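Local coordinates for protein aminopentol aminotransferase (Sphingopyxis macrogoltabida, PDB 6HBS) that transfers the amino group of aminopentol, the hydrolysed form of fumonisin B1, to pyruvate with the help of pyridoxal 5'-phosphate, forming a 2-keto product and L-alanine, at residues R107-A112 / A268-N273; L227-V232 / I249-S254. All coordinates share one frame; numbering follows the deposited sequence.

In the fold
Coming from the N terminus, the chain first reaches 107-112, which leads into strand 111-115, the outermost of the seven-stranded sheet within this chain; Ala-112 is bonded through its backbone to the second subunit. It then lays down the other five strands of this sheet before 268-273 returns to pair with 107-112, so interaction 1 closes the longer loop. Interaction 2 is nested inside it: after strand 226-230 a connection without helix or strand leads to 253-256, which runs alongside in the same direction. Strands 253-256 and 267-271 are antiparallel neighbours, with Leu-270 N bonded to Ser-254 O; a second link runs from His-108 NE2, in 107-112, to Ser-254 OG. Together they tie the magnesium-bound side of the sheet to its cofactor-binding interior.

Interaction 1. Residues R107-A112 / A268-N273; sequences RHADWA and ALLGSN. With MG (magnesium ion), chain D.
Trp-111 lays its indole over Gly-271. From CB, CG takes the position between the backbone N and the carbonyl carbon (chi1 56°), which folds the ring back over the neighbouring strand. CD1 comes 3.4 Å from Gly-271 O. NE1 gives a hydrogen bond of 2.9 Å to Ser-272 O, bent at the hydrogen (131°) and reaching that oxygen from above its carbonyl plane. The six-membered ring sits on Gly-271 CA, a CH-pi contact 3.6 Å from CA to the ring centroid, and a CB on the glycine would run into CZ2. At the far end CZ3 approaches Leu-269 O, while CH2 meets Leu-269 CD2 at 4.1 Å, the two side chains running side by side. Just after Ser-272, Asp-110 OD2 uses its anti lone pair to take Asn-273 N at 2.8 Å. Gly-271 O accepts from Asp-110 N (2.8 Å) and Trp-111 N (3.1 Å), and Gly-271 N returns a bond to Trp-111 O. Just ahead, Ala-109 O binds the magnesium ion with Val-103 O, Val-106 O and two waters. Two residues facing one across an antiparallel pair make a classic beta bulge, here where the outermost strand of the sheet within this chain begins.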
loop_
_atom_site.group_PDB
_atom_site.type_symbol
_atom_site.label_atom_id
_atom_site.label_comp_id
_atom_site.label_asym_id
_atom_site.label_seq_id
_atom_site.Cartn_x
_atom_site.Cartn_y
_atom_site.Cartn_z
ATOM N N ARG A 107 9.607 -3.617 -22.966
ATOM C CA ARG A 107 10.874 -3.758 -23.710
ATOM C C ARG A 107 12.096 -3.305 -22.897
ATOM O O ARG A 107 13.126 -3.923 -22.975
ATOM C CB ARG A 107 10.858 -2.977 -25.031
ATOM C CG ARG A 107 10.161 -3.702 -26.175
ATOM C CD ARG A 107 10.325 -2.985 -27.513
ATOM N NE ARG A 107 11.689 -2.478 -27.690
ATOM C CZ ARG A 107 12.706 -3.163 -28.219
ATOM N NH1 ARG A 107 12.502 -4.350 -28.771
ATOM N NH2 ARG A 107 13.929 -2.657 -28.191
ATOM N N HIS A 108 12.001 -2.217 -22.126
ATOM C CA HIS A 108 13.158 -1.711 -21.397
ATOM C C HIS A 108 13.551 -2.612 -20.222
ATOM O O HIS A 108 14.620 -2.467 -19.689
ATOM C CB HIS A 108 12.904 -0.270 -20.920
ATOM C CG HIS A 108 12.188 -0.150 -19.621
ATOM N ND1 HIS A 108 12.863 -0.178 -18.420
ATOM C CD2 HIS A 108 10.897 0.118 -19.327
ATOM C CE1 HIS A 108 11.997 -0.015 -17.436
ATOM N NE2 HIS A 108 10.787 0.163 -17.958
ATOM N N ALA A 109 12.621 -3.436 -19.742
ATOM C CA ALA A 109 12.754 -4.054 -18.417
ATOM C C ALA A 109 13.279 -5.490 -18.528
ATOM O O ALA A 109 12.871 -6.218 -19.430
ATOM C CB ALA A 109 11.418 -4.041 -17.724
ATOM N N ASP A 110 14.092 -5.860 -17.533
ATOM C CA ASP A 110 14.615 -7.209 -17.305
ATOM C C ASP A 110 14.113 -7.797 -15.973
ATOM O O ASP A 110 14.189 -9.015 -15.791
ATOM C CB ASP A 110 16.135 -7.190 -17.358
ATOM C CG ASP A 110 16.640 -6.546 -18.639
ATOM O OD1 ASP A 110 16.257 -7.020 -19.693
ATOM O OD2 ASP A 110 17.339 -5.531 -18.549
ATOM N N TRP A 111 13.593 -6.950 -15.066
ATOM C CA TRP A 111 13.111 -7.428 -13.780
ATOM C C TRP A 111 11.903 -6.621 -13.308
ATOM O O TRP A 111 11.669 -5.514 -13.766
ATOM C CB TRP A 111 14.243 -7.440 -12.743
ATOM C CG TRP A 111 14.940 -6.130 -12.533
ATOM C CD1 TRP A 111 16.145 -5.760 -13.055
ATOM C CD2 TRP A 111 14.470 -5.007 -11.768
ATOM N NE1 TRP A 111 16.481 -4.504 -12.639
ATOM C CE2 TRP A 111 15.472 -4.008 -11.852
ATOM C CE3 TRP A 111 13.338 -4.753 -10.985
ATOM C CZ2 TRP A 111 15.345 -2.772 -11.227
ATOM C CZ3 TRP A 111 13.212 -3.522 -10.370
ATOM C CH2 TRP A 111 14.210 -2.550 -10.480
ATOM N N ALA A 112 11.169 -7.187 -12.344
ATOM C CA ALA A 112 10.046 -6.514 -11.708
ATOM C C ALA A 112 10.095 -6.665 -10.179
ATOM O O ALA A 112 10.521 -7.676 -9.668
ATOM C CB ALA A 112 8.776 -7.074 -12.266
ATOM N N ALA A 268 3.903 -1.840 -9.324
ATOM C CA ALA A 268 5.123 -2.473 -9.759
ATOM C C ALA A 268 6.182 -1.436 -10.099
ATOM O O ALA A 268 5.864 -0.370 -10.642
ATOM C CB ALA A 268 4.893 -3.332 -10.975
ATOM N N LEU A 269 7.428 -1.835 -9.851
ATOM C CA LEU A 269 8.631 -1.218 -10.417
ATOM C C LEU A 269 9.268 -2.168 -11.439
ATOM O O LEU A 269 9.655 -3.282 -11.092
ATOM C CB LEU A 269 9.598 -0.885 -9.283
ATOM C CG LEU A 269 10.872 -0.153 -9.738
ATOM C CD1 LEU A 269 10.500 1.148 -10.416
ATOM C CD2 LEU A 269 11.802 0.124 -8.565
ATOM N N LEU A 270 9.391 -1.724 -12.692
ATOM C CA LEU A 270 10.044 -2.475 -13.800
ATOM C C LEU A 270 11.402 -1.831 -14.078
ATOM O O LEU A 270 11.495 -0.606 -14.086
ATOM C CB LEU A 270 9.156 -2.444 -15.042
ATOM C CG LEU A 270 8.030 -3.485 -15.141
ATOM C CD1 LEU A 270 8.553 -4.849 -15.549
ATOM C CD2 LEU A 270 7.276 -3.594 -13.832
ATOM N N GLY A 271 12.452 -2.641 -14.234
ATOM C CA GLY A 271 13.786 -2.063 -14.293
ATOM C C GLY A 271 14.685 -2.833 -15.225
ATOM O O GLY A 271 14.466 -4.019 -15.421
ATOM N N SER A 272 15.644 -2.128 -15.834
ATOM C CA SER A 272 16.632 -2.746 -16.682
ATOM C C SER A 272 17.743 -3.350 -15.811
ATOM O O SER A 272 17.908 -3.008 -14.636
ATOM C CB SER A 272 17.178 -1.756 -17.685
ATOM O OG SER A 272 18.080 -0.892 -17.048
ATOM N N ASN A 273 18.507 -4.263 -16.406
ATOM C CA ASN A 273 19.631 -4.934 -15.749
ATOM C C ASN A 273 20.633 -3.928 -15.177
ATOM O O ASN A 273 21.255 -4.197 -14.188
ATOM C CB ASN A 273 20.275 -5.947 -16.697
ATOM C CG ASN A 273 19.513 -7.254 -16.693
ATOM O OD1 ASN A 273 18.921 -7.614 -15.675
ATOM N ND2 ASN A 273 19.480 -7.948 -17.819
HETATM MG MG MG D . 11.415 -6.872 -21.184
HETATM O O HOH W 1 10.277 -7.201 -23.277
HETATM O O HOH W 2 12.573 -9.008 -21.393
#

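Interaction 2. Residues L227-V232 / I249-S254; sequences LVVDDV and IEPDLS. With PLP (pyridoxal-5'-phosphate), chain C.
Val-228 and Leu-253 pair side by side, as do Val-229 and Ser-254, in two parallel strands of the central sheet of a fold-type I, PLP-dependent aminotransferase. The valine and leucine of the first pair share the face packed by Ala-125 of helix 118-133; their side chains slant across each other, Val-228 CG2 touching Leu-253 CD1 at 4.0 Å. On the other face Val-229 sends CG2, the branch beside its backbone N, against Pro-251 CB at 3.7 Å. Leu-227 lies obliquely against the same proline and crosses Ile-249 at about a right angle, CD2 to CG2. Its backbone is gripped at both ends: Leu-227 O accepts from Asp-252 N and Leu-253 N, while Leu-227 N gives a nearly straight bond of 2.9 Å to Asp-252 OD2, met on the anti side. Asp-252 OD2 also forms a salt bridge with Arg-217 and OD1 one with Lys-274, which is likely to fix the carboxylate's rotation.

Beyond the paired residues the first strand delivers Asp-230 to the cofactor. Its OD2 lies 2.7 Å from PLP N1 and is hydrogen-bonded to His-146 ND1. Replacing Asp-230 by an alanine would probably leave N1 and His-146 without their carboxylate partner and Val-232 N without its Asx-turn acceptor. Val-232 CG1 rests 3.6 Å from PLP C4. Asp-230 OD1 closes the Asx turn, accepting from Val-232 N at 3.1 Å.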
loop_
_atom_site.group_PDB
_atom_site.type_symbol
_atom_site.label_atom_id
_atom_site.label_comp_id
_atom_site.label_asym_id
_atom_site.label_seq_id
_atom_site.Cartn_x
_atom_site.Cartn_y
_atom_site.Cartn_z
ATOM N N LEU A 227 16.684 7.332 -15.838
ATOM C CA LEU A 227 15.428 7.839 -16.362
ATOM C C LEU A 227 14.286 6.965 -15.841
ATOM O O LEU A 227 14.259 5.762 -16.083
ATOM C CB LEU A 227 15.421 7.849 -17.893
ATOM C CG LEU A 227 14.144 8.413 -18.509
ATOM C CD1 LEU A 227 13.862 9.811 -17.989
ATOM C CD2 LEU A 227 14.204 8.400 -20.023
ATOM N N VAL A 228 13.366 7.601 -15.134
ATOM C CA VAL A 228 12.228 6.937 -14.530
ATOM C C VAL A 228 10.954 7.485 -15.179
ATOM O O VAL A 228 10.632 8.668 -15.029
ATOM C CB VAL A 228 12.193 7.163 -13.014
ATOM C CG1 VAL A 228 11.065 6.349 -12.397
ATOM C CG2 VAL A 228 13.539 6.851 -12.341
ATOM N N VAL A 229 10.197 6.619 -15.862
ATOM C CA VAL A 229 8.894 7.043 -16.370
ATOM C C VAL A 229 7.831 6.597 -15.370
ATOM O O VAL A 229 7.726 5.411 -15.082
ATOM C CB VAL A 229 8.631 6.501 -17.777
ATOM C CG1 VAL A 229 7.172 6.624 -18.167
ATOM C CG2 VAL A 229 9.510 7.191 -18.797
ATOM N N ASP A 230 7.033 7.544 -14.866
ATOM C CA ASP A 230 5.959 7.221 -13.955
ATOM C C ASP A 230 4.699 6.926 -14.774
ATOM O O ASP A 230 4.006 7.841 -15.154
ATOM C CB ASP A 230 5.767 8.315 -12.912
ATOM C CG ASP A 230 4.679 8.003 -11.926
ATOM O OD1 ASP A 230 3.980 6.979 -12.135
ATOM O OD2 ASP A 230 4.472 8.832 -11.023
ATOM N N ASP A 231 4.429 5.630 -14.994
ATOM C CA ASP A 231 3.329 5.153 -15.820
ATOM C C ASP A 231 2.177 4.649 -14.950
ATOM O O ASP A 231 1.333 3.876 -15.455
ATOM C CB ASP A 231 3.766 4.067 -16.792
ATOM C CG ASP A 231 3.601 4.458 -18.247
ATOM O OD1 ASP A 231 2.608 5.176 -18.564
ATOM O OD2 ASP A 231 4.429 3.990 -19.058
ATOM N N VAL A 232 2.105 5.125 -13.693
ATOM C CA VAL A 232 1.067 4.644 -12.780
ATOM C C VAL A 232 -0.323 5.029 -13.321
ATOM O O VAL A 232 -1.291 4.247 -13.195
ATOM C CB VAL A 232 1.303 5.155 -11.341
ATOM C CG1 VAL A 232 0.070 4.920 -10.469
ATOM C CG2 VAL A 232 2.527 4.496 -10.727
ATOM N N ILE A 249 11.749 6.219 -26.959
ATOM C CA ILE A 249 12.573 6.514 -25.789
ATOM C C ILE A 249 12.247 5.490 -24.700
ATOM O O ILE A 249 11.115 5.476 -24.220
ATOM C CB ILE A 249 12.345 7.952 -25.286
ATOM C CG1 ILE A 249 12.669 8.989 -26.361
ATOM C CG2 ILE A 249 13.141 8.195 -24.009
ATOM C CD1 ILE A 249 14.138 9.079 -26.686
ATOM N N GLU A 250 13.255 4.694 -24.314
ATOM C CA GLU A 250 13.131 3.692 -23.251
ATOM C C GLU A 250 13.734 4.216 -21.957
ATOM O O GLU A 250 14.893 4.620 -21.895
ATOM C CB GLU A 250 13.793 2.374 -23.643
ATOM C CG GLU A 250 13.095 1.678 -24.789
ATOM C CD GLU A 250 13.679 0.329 -25.172
ATOM O OE1 GLU A 250 13.259 -0.220 -26.205
ATOM O OE2 GLU A 250 14.527 -0.186 -24.424
ATOM N N PRO A 251 12.969 4.192 -20.845
ATOM C CA PRO A 251 13.537 4.536 -19.549
ATOM C C PRO A 251 14.420 3.404 -18.990
ATOM O O PRO A 251 14.464 2.301 -19.532
ATOM C CB PRO A 251 12.284 4.752 -18.695
ATOM C CG PRO A 251 11.298 3.756 -19.282
ATOM C CD PRO A 251 11.559 3.799 -20.774
ATOM N N ASP A 252 15.078 3.696 -17.877
ATOM C CA ASP A 252 15.773 2.708 -17.074
ATOM C C ASP A 252 14.803 2.026 -16.099
ATOM O O ASP A 252 14.920 0.831 -15.890
ATOM C CB ASP A 252 16.913 3.353 -16.311
ATOM C CG ASP A 252 17.873 4.038 -17.276
ATOM O OD1 ASP A 252 18.249 3.376 -18.230
ATOM O OD2 ASP A 252 18.131 5.231 -17.118
ATOM N N LEU A 253 13.914 2.803 -15.477
ATOM C CA LEU A 253 12.878 2.288 -14.565
ATOM C C LEU A 253 11.535 2.811 -15.057
ATOM O O LEU A 253 11.437 3.920 -15.541
ATOM C CB LEU A 253 13.091 2.789 -13.131
ATOM C CG LEU A 253 14.434 2.517 -12.451
ATOM C CD1 LEU A 253 14.467 3.133 -11.074
ATOM C CD2 LEU A 253 14.740 1.029 -12.353
ATOM N N SER A 254 10.490 2.028 -14.861
ATOM C CA SER A 254 9.135 2.516 -15.038
ATOM C C SER A 254 8.298 2.023 -13.856
ATOM O O SER A 254 8.479 0.892 -13.382
ATOM C CB SER A 254 8.557 2.080 -16.370
ATOM O OG SER A 254 8.662 0.675 -16.546
HETATM N N1 PLP C . 2.065 8.469 -9.863
HETATM C C2 PLP C . 1.076 8.913 -10.670
HETATM C C2A PLP C . 1.371 9.499 -12.030
HETATM C C3 PLP C . -0.312 8.754 -10.245
HETATM O O3 PLP C . -1.325 9.174 -11.031
HETATM C C4 PLP C . -0.598 8.120 -8.938
HETATM C C4A PLP C . -2.023 7.959 -8.546
HETATM C C5 PLP C . 0.588 7.734 -8.116
HETATM C C6 PLP C . 1.859 7.912 -8.650
HETATM C C5A PLP C . 0.457 7.090 -6.737
HETATM O O4P PLP C . -0.327 5.871 -6.790
HETATM P P PLP C . -1.135 5.544 -5.435
HETATM O O1P PLP C . -2.194 6.536 -5.269
HETATM O O2P PLP C . -0.113 5.681 -4.342
HETATM O O3P PLP C . -1.626 4.144 -5.735
#